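Local structure of 2-dehydro-3-deoxy-D-arabinonate dehydratase (Sulfolobus solfataricus, 2Q18) at residues R123-H127 with C188-P192; D163-A167 with S181-C187. The protein catalyses the dehydration of 2-dehydro-3-deoxy-D-arabinonate to 2,5-dioxopentanoate, a metal-dependent step in the pentose oxidation pathway that converts D-arabinonate to 2-oxoglutarate. All blocks are in the same frame, centred on the assembly; numbering follows the deposited sequence.

Contact 1 (R123-H127 with C188-P192); sequences RCVGH and CAFGP
V125 straddles A189 as two short strand pieces run parallel: V125 N donates to C188 O at 2.8 Å, and F190 N donates to V125 O at 3.2 Å. Alpha hydrogens reinforce the pairing, C124 CA facing C188 O and A189 CA facing V125 O. Past this point the chains part, and a water bridges them, accepting from H127 N and donating to F190 O.

The two faces of the pair differ in character. On one, the sulfurs of C124 and C188 lie side by side, SG to SG 3.7 Å, too far for a disulfide. With its SG anti to the backbone N (chi1 -176°), C188 extends the sulfur toward C124. On the same face, F190 presents the CE2 edge of its ring to C124 CB, close to the ring plane. On the other face, V125 CG2 packs on A189 CB at 3.7 Å. Strand 188-195 of this FAH-family fold is thereby bordered by 124-125 on one side, while A189 and G191 bond through their backbones to D163 and I161 of strand 156-167.

Beyond the strands, P192, preceded by a cis peptide bond, sets its CB over one face of the H127 ring in a CH-pi contact, 4.0 Å from the centroid and off-centre toward the rim. Both imidazole nitrogens are engaged, NE2 with L57 O and ND1 with I283 N, which fixes the rotation of the ring against the proline. R123 leads away from the strand pair to E75 and N244 of the second subunit.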
ATOM      1  N   ARG A 123      17.868  14.513   3.453  1.00 23.83           N
ATOM      2  CA  ARG A 123      19.009  15.362   3.800  1.00 23.72           C
ATOM      3  C   ARG A 123      18.573  16.800   4.104  1.00 24.22           C
ATOM      4  O   ARG A 123      19.397  17.634   4.478  1.00 25.94           O
ATOM      5  CB  ARG A 123      20.064  15.344   2.685  1.00 22.20           C
ATOM      6  CG  ARG A 123      20.827  14.016   2.553  1.00 22.94           C
ATOM      7  CD  ARG A 123      21.870  14.108   1.442  1.00 22.98           C
ATOM      8  NE  ARG A 123      22.682  12.896   1.316  1.00 22.67           N
ATOM      9  CZ  ARG A 123      22.365  11.839   0.568  1.00 22.50           C
ATOM     10  NH1 ARG A 123      21.235  11.819  -0.125  1.00 21.24           N
ATOM     11  NH2 ARG A 123      23.181  10.787   0.524  1.00 21.88           N
ATOM     12  N   CYS A 124      17.281  17.081   3.944  1.00 23.10           N
ATOM     13  CA  CYS A 124      16.722  18.398   4.238  1.00 23.57           C
ATOM     14  C   CYS A 124      16.073  18.432   5.616  1.00 24.20           C
ATOM     15  O   CYS A 124      15.595  17.409   6.113  1.00 23.60           O
ATOM     16  CB  CYS A 124      15.670  18.788   3.201  1.00 23.80           C
ATOM     17  SG  CYS A 124      16.261  18.830   1.504  1.00 26.27           S
ATOM     18  N   VAL A 125      16.057  19.621   6.220  1.00 23.43           N
ATOM     19  CA  VAL A 125      15.351  19.854   7.480  1.00 22.95           C
ATOM     20  C   VAL A 125      14.450  21.067   7.320  1.00 22.89           C
ATOM     21  O   VAL A 125      14.531  21.777   6.312  1.00 22.62           O
ATOM     22  CB  VAL A 125      16.325  20.047   8.683  1.00 23.52           C
ATOM     23  CG1 VAL A 125      17.291  18.869   8.793  1.00 21.65           C
ATOM     24  CG2 VAL A 125      17.084  21.362   8.578  1.00 21.90           C
ATOM     25  N   GLY A 126      13.582  21.290   8.301  1.00 22.69           N
ATOM     26  CA  GLY A 126      12.646  22.401   8.254  1.00 23.23           C
ATOM     27  C   GLY A 126      12.828  23.404   9.380  1.00 24.16           C
ATOM     28  O   GLY A 126      13.799  23.345  10.140  1.00 23.28           O
ATOM     29  N   HIS A 127      11.891  24.343   9.448  1.00 24.34           N
ATOM     30  CA  HIS A 127      11.820  25.349  10.501  1.00 25.86           C
ATOM     31  C   HIS A 127      11.909  24.704  11.884  1.00 25.33           C
ATOM     32  O   HIS A 127      11.169  23.768  12.191  1.00 25.02           O
ATOM     33  CB  HIS A 127      10.513  26.128  10.345  1.00 25.23           C
ATOM     34  CG  HIS A 127      10.417  27.350  11.205  1.00 28.48           C
ATOM     35  ND1 HIS A 127      11.277  28.420  11.082  1.00 27.67           N
ATOM     36  CD2 HIS A 127       9.535  27.685  12.177  1.00 25.96           C
ATOM     37  CE1 HIS A 127      10.941  29.353  11.954  1.00 29.52           C
ATOM     38  NE2 HIS A 127       9.884  28.934  12.628  1.00 28.02           N
ATOM     39  N   CYS A 188      20.745  21.201   4.226  1.00 23.58           N
ATOM     40  CA  CYS A 188      19.722  21.979   3.557  1.00 23.36           C
ATOM     41  C   CYS A 188      18.509  22.203   4.460  1.00 23.18           C
ATOM     42  O   CYS A 188      18.034  21.265   5.098  1.00 23.40           O
ATOM     43  CB  CYS A 188      19.298  21.208   2.296  1.00 24.64           C
ATOM     44  SG  CYS A 188      18.137  22.052   1.296  1.00 29.36           S
ATOM     45  N   ALA A 189      18.005  23.440   4.501  1.00 22.94           N
ATOM     46  CA  ALA A 189      16.795  23.762   5.261  1.00 22.87           C
ATOM     47  C   ALA A 189      15.864  24.647   4.457  1.00 22.56           C
ATOM     48  O   ALA A 189      16.323  25.498   3.701  1.00 23.70           O
ATOM     49  CB  ALA A 189      17.148  24.447   6.573  1.00 22.89           C
ATOM     50  N   PHE A 190      14.555  24.462   4.625  1.00 22.27           N
ATOM     51  CA  PHE A 190      13.592  25.307   3.918  1.00 22.34           C
ATOM     52  C   PHE A 190      12.254  25.453   4.628  1.00 22.27           C
ATOM     53  O   PHE A 190      11.867  24.614   5.437  1.00 22.38           O
ATOM     54  CB  PHE A 190      13.400  24.852   2.453  1.00 22.12           C
ATOM     55  CG  PHE A 190      12.631  23.564   2.300  1.00 22.62           C
ATOM     56  CD1 PHE A 190      11.264  23.584   2.031  1.00 21.98           C
ATOM     57  CD2 PHE A 190      13.278  22.339   2.401  1.00 20.66           C
ATOM     58  CE1 PHE A 190      10.546  22.390   1.880  1.00 21.54           C
ATOM     59  CE2 PHE A 190      12.569  21.142   2.256  1.00 23.02           C
ATOM     60  CZ  PHE A 190      11.202  21.173   1.997  1.00 21.83           C
ATOM     61  N   GLY A 191      11.550  26.529   4.292  1.00 23.32           N
ATOM     62  CA  GLY A 191      10.280  26.861   4.912  1.00 24.31           C
ATOM     63  C   GLY A 191      10.286  28.293   5.421  1.00 25.31           C
ATOM     64  O   GLY A 191      11.003  29.138   4.877  1.00 25.85           O
ATOM     65  N   PRO A 192       9.494  28.583   6.474  1.00 25.03           N
ATOM     66  CA  PRO A 192       8.609  27.647   7.181  1.00 24.88           C
ATOM     67  C   PRO A 192       7.346  27.314   6.387  1.00 24.59           C
ATOM     68  O   PRO A 192       6.607  26.397   6.755  1.00 24.71           O
ATOM     69  CB  PRO A 192       8.248  28.395   8.473  1.00 24.57           C
ATOM     70  CG  PRO A 192       8.464  29.834   8.173  1.00 26.16           C
ATOM     71  CD  PRO A 192       9.455  29.943   7.051  1.00 25.19           C
TER
HETATM   72  O   HOH W   1       9.906  24.409   7.383  1.00 22.84           O

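Contact 2 (D163-A167 with S181-C187); sequences DDVSA and SKIYAGC. With PO4 (phosphate ion), chain B.
K182 and D164 form the salt bridge of this contact, with K182 NZ 2.7 Å from D164 OD2 and reaching it from above the carboxylate plane. The lysine chain bends at chi2 (-80°) and then runs extended, crossing the aspartate at about a right angle. K182 NZ also donates to S166 OG at 2.9 Å and to O1 of a phosphate ion, probably from the crystallisation liquor, at 3.0 Å. S166 OG in turn donates to D164 O, linking the hydroxyl that receives the lysine to the backbone of the aspartate.

Two main-chain bonds join the segments. A167 N donates to S181 O at 2.9 Å, and V165 N to C187 O at 3.0 Å. C187 closes a type II turn that begins at Y184.

Van der Waals packing centres on V165, whose CG1 lies against the hydroxyl end of the Y184 ring, the two side chains crossing at about a right angle; Y184 OH bonds to A132 O. Within the turn, C187 CB sits over the centre of one face of the Y184 ring.

D164 is a magnesium ligand and K182 a substrate-binding residue, and the salt bridge places the lysine directly against a metal-binding carboxylate. K182 NZ also pairs with E143 OE2, which would offset the close like charges of D164 and E143, while K118 NZ pairs with D164 OD1. The phosphate held by K182 is consistent with a site suited to an acidic substrate.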
ATOM      1  N   ASP A 163      18.032  27.507   2.971  1.00 23.20           N
ATOM      2  CA  ASP A 163      19.413  27.664   3.400  1.00 24.08           C
ATOM      3  C   ASP A 163      20.237  26.582   2.718  1.00 23.75           C
ATOM      4  O   ASP A 163      20.103  25.400   3.035  1.00 24.30           O
ATOM      5  CB  ASP A 163      19.506  27.538   4.927  1.00 23.20           C
ATOM      6  CG  ASP A 163      20.901  27.829   5.473  1.00 26.87           C
ATOM      7  OD1 ASP A 163      21.857  27.998   4.685  1.00 26.18           O
ATOM      8  OD2 ASP A 163      21.039  27.884   6.718  1.00 26.20           O
ATOM      9  N   ASP A 164      21.083  26.994   1.778  1.00 23.96           N
ATOM     10  CA  ASP A 164      22.039  26.093   1.145  1.00 24.35           C
ATOM     11  C   ASP A 164      23.297  26.057   2.014  1.00 25.12           C
ATOM     12  O   ASP A 164      24.233  26.830   1.802  1.00 26.07           O
ATOM     13  CB  ASP A 164      22.344  26.559  -0.296  1.00 23.43           C
ATOM     14  CG  ASP A 164      23.412  25.714  -0.997  1.00 24.73           C
ATOM     15  OD1 ASP A 164      23.920  24.731  -0.413  1.00 24.93           O
ATOM     16  OD2 ASP A 164      23.758  26.044  -2.152  1.00 27.07           O
ATOM     17  N   VAL A 165      23.308  25.161   2.994  1.00 26.15           N
ATOM     18  CA  VAL A 165      24.417  25.066   3.946  1.00 26.41           C
ATOM     19  C   VAL A 165      25.652  24.511   3.228  1.00 27.58           C
ATOM     20  O   VAL A 165      25.609  23.421   2.646  1.00 27.48           O
ATOM     21  CB  VAL A 165      24.052  24.206   5.187  1.00 26.16           C
ATOM     22  CG1 VAL A 165      25.128  24.317   6.257  1.00 26.66           C
ATOM     23  CG2 VAL A 165      22.693  24.619   5.763  1.00 25.17           C
ATOM     24  N   SER A 166      26.746  25.268   3.279  1.00 27.33           N
ATOM     25  CA  SER A 166      27.905  25.004   2.426  1.00 27.92           C
ATOM     26  C   SER A 166      29.229  24.972   3.185  1.00 27.89           C
ATOM     27  O   SER A 166      29.586  25.941   3.861  1.00 28.35           O
ATOM     28  CB  SER A 166      27.982  26.061   1.323  1.00 27.39           C
ATOM     29  OG  SER A 166      26.736  26.211   0.671  1.00 29.81           O
ATOM     30  N   ALA A 167      29.954  23.861   3.060  1.00 27.02           N
ATOM     31  CA  ALA A 167      31.303  23.753   3.609  1.00 27.90           C
ATOM     32  C   ALA A 167      32.274  24.500   2.696  1.00 29.09           C
ATOM     33  O   ALA A 167      32.966  23.902   1.865  1.00 29.46           O
ATOM     34  CB  ALA A 167      31.700  22.304   3.770  1.00 26.72           C
ATOM     35  N   SER A 181      30.950  19.320  -0.258  1.00 27.31           N
ATOM     36  CA  SER A 181      30.722  20.556   0.481  1.00 27.57           C
ATOM     37  C   SER A 181      29.237  20.913   0.562  1.00 27.46           C
ATOM     38  O   SER A 181      28.843  21.751   1.382  1.00 27.28           O
ATOM     39  CB  SER A 181      31.496  21.705  -0.160  1.00 26.61           C
ATOM     40  OG  SER A 181      30.788  22.245  -1.260  1.00 26.53           O
ATOM     41  N   LYS A 182      28.430  20.267  -0.283  1.00 26.30           N
ATOM     42  CA  LYS A 182      27.017  20.624  -0.459  1.00 26.72           C
ATOM     43  C   LYS A 182      26.017  19.561  -0.010  1.00 26.03           C
ATOM     44  O   LYS A 182      24.909  19.904   0.392  1.00 26.87           O
ATOM     45  CB  LYS A 182      26.731  20.957  -1.929  1.00 26.72           C
ATOM     46  CG  LYS A 182      27.374  22.240  -2.446  1.00 29.14           C
ATOM     47  CD  LYS A 182      26.584  23.464  -2.049  1.00 28.53           C
ATOM     48  CE  LYS A 182      27.169  24.713  -2.678  1.00 27.26           C
ATOM     49  NZ  LYS A 182      26.416  25.923  -2.240  1.00 29.91           N
ATOM     50  N   ILE A 183      26.398  18.286  -0.104  1.00 25.62           N
ATOM     51  CA  ILE A 183      25.453  17.169   0.058  1.00 25.68           C
ATOM     52  C   ILE A 183      25.817  16.278   1.243  1.00 25.03           C
ATOM     53  O   ILE A 183      26.803  15.542   1.200  1.00 25.63           O
ATOM     54  CB  ILE A 183      25.344  16.285  -1.236  1.00 25.55           C
ATOM     55  CG1 ILE A 183      25.227  17.153  -2.499  1.00 26.09           C
ATOM     56  CG2 ILE A 183      24.156  15.309  -1.131  1.00 25.41           C
ATOM     57  CD1 ILE A 183      25.471  16.392  -3.816  1.00 26.45           C
ATOM     58  N   TYR A 184      24.998  16.346   2.292  1.00 25.01           N
ATOM     59  CA  TYR A 184      25.208  15.580   3.524  1.00 24.36           C
ATOM     60  C   TYR A 184      23.986  15.745   4.439  1.00 24.24           C
ATOM     61  O   TYR A 184      23.113  16.567   4.159  1.00 24.19           O
ATOM     62  CB  TYR A 184      26.507  16.019   4.229  1.00 25.51           C
ATOM     63  CG  TYR A 184      26.563  17.494   4.575  1.00 25.14           C
ATOM     64  CD1 TYR A 184      26.118  17.952   5.816  1.00 25.35           C
ATOM     65  CD2 TYR A 184      27.063  18.429   3.668  1.00 25.22           C
ATOM     66  CE1 TYR A 184      26.156  19.305   6.140  1.00 25.77           C
ATOM     67  CE2 TYR A 184      27.108  19.789   3.986  1.00 24.10           C
ATOM     68  CZ  TYR A 184      26.654  20.213   5.228  1.00 27.17           C
ATOM     69  OH  TYR A 184      26.692  21.548   5.568  1.00 27.66           O
ATOM     70  N   ALA A 185      23.909  14.961   5.514  1.00 24.23           N
ATOM     71  CA  ALA A 185      22.765  15.043   6.425  1.00 24.76           C
ATOM     72  C   ALA A 185      22.679  16.434   7.044  1.00 25.00           C
ATOM     73  O   ALA A 185      23.639  16.908   7.650  1.00 24.73           O
ATOM     74  CB  ALA A 185      22.855  13.975   7.512  1.00 25.18           C
ATOM     75  N   GLY A 186      21.535  17.090   6.862  1.00 24.48           N
ATOM     76  CA  GLY A 186      21.319  18.438   7.380  1.00 24.16           C
ATOM     77  C   GLY A 186      21.985  19.551   6.587  1.00 24.20           C
ATOM     78  O   GLY A 186      22.212  20.642   7.119  1.00 23.37           O
ATOM     79  N   CYS A 187      22.277  19.293   5.310  1.00 23.84           N
ATOM     80  CA  CYS A 187      22.967  20.267   4.451  1.00 22.85           C
ATOM     81  C   CYS A 187      22.030  21.352   3.933  1.00 22.84           C
ATOM     82  O   CYS A 187      22.465  22.312   3.285  1.00 22.13           O
ATOM     83  CB  CYS A 187      23.608  19.557   3.262  1.00 23.81           C
ATOM     84  SG  CYS A 187      22.399  18.842   2.092  1.00 22.06           S
TER
HETATM   85  P   PO4 B4285      28.454  27.628  -5.472  0.50 34.91           P
HETATM   86  O1  PO4 B4285      27.950  27.706  -4.050  0.50 35.30           O
HETATM   87  O2  PO4 B4285      28.394  26.202  -5.942  0.50 33.41           O
HETATM   88  O3  PO4 B4285      27.584  28.509  -6.327  0.50 33.96           O
HETATM   89  O4  PO4 B4285      29.876  28.120  -5.552  0.50 34.02           O

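How the contacts relate
Both contacts are buried, and contact 2 is nested in the loop that contact 1 closes. Strand 188-195 follows straight after C187 and shares a sheet with strand 156-167, so the two contacts draw on neighbouring strands. R123 of contact 1 also packs on I183 and Y184 of contact 2. Contact 1, nearer the centre of the chain, depends on parallel strand pairing, sulfur and apolar packing, with its charged arginine directed to another subunit. Contact 2 instead joins 163-167 of strand 156-167 to 181-187, which includes a turn, and places ionic groups in the metal and substrate sites; the side chains of C188 and D164 are about 6 Å apart.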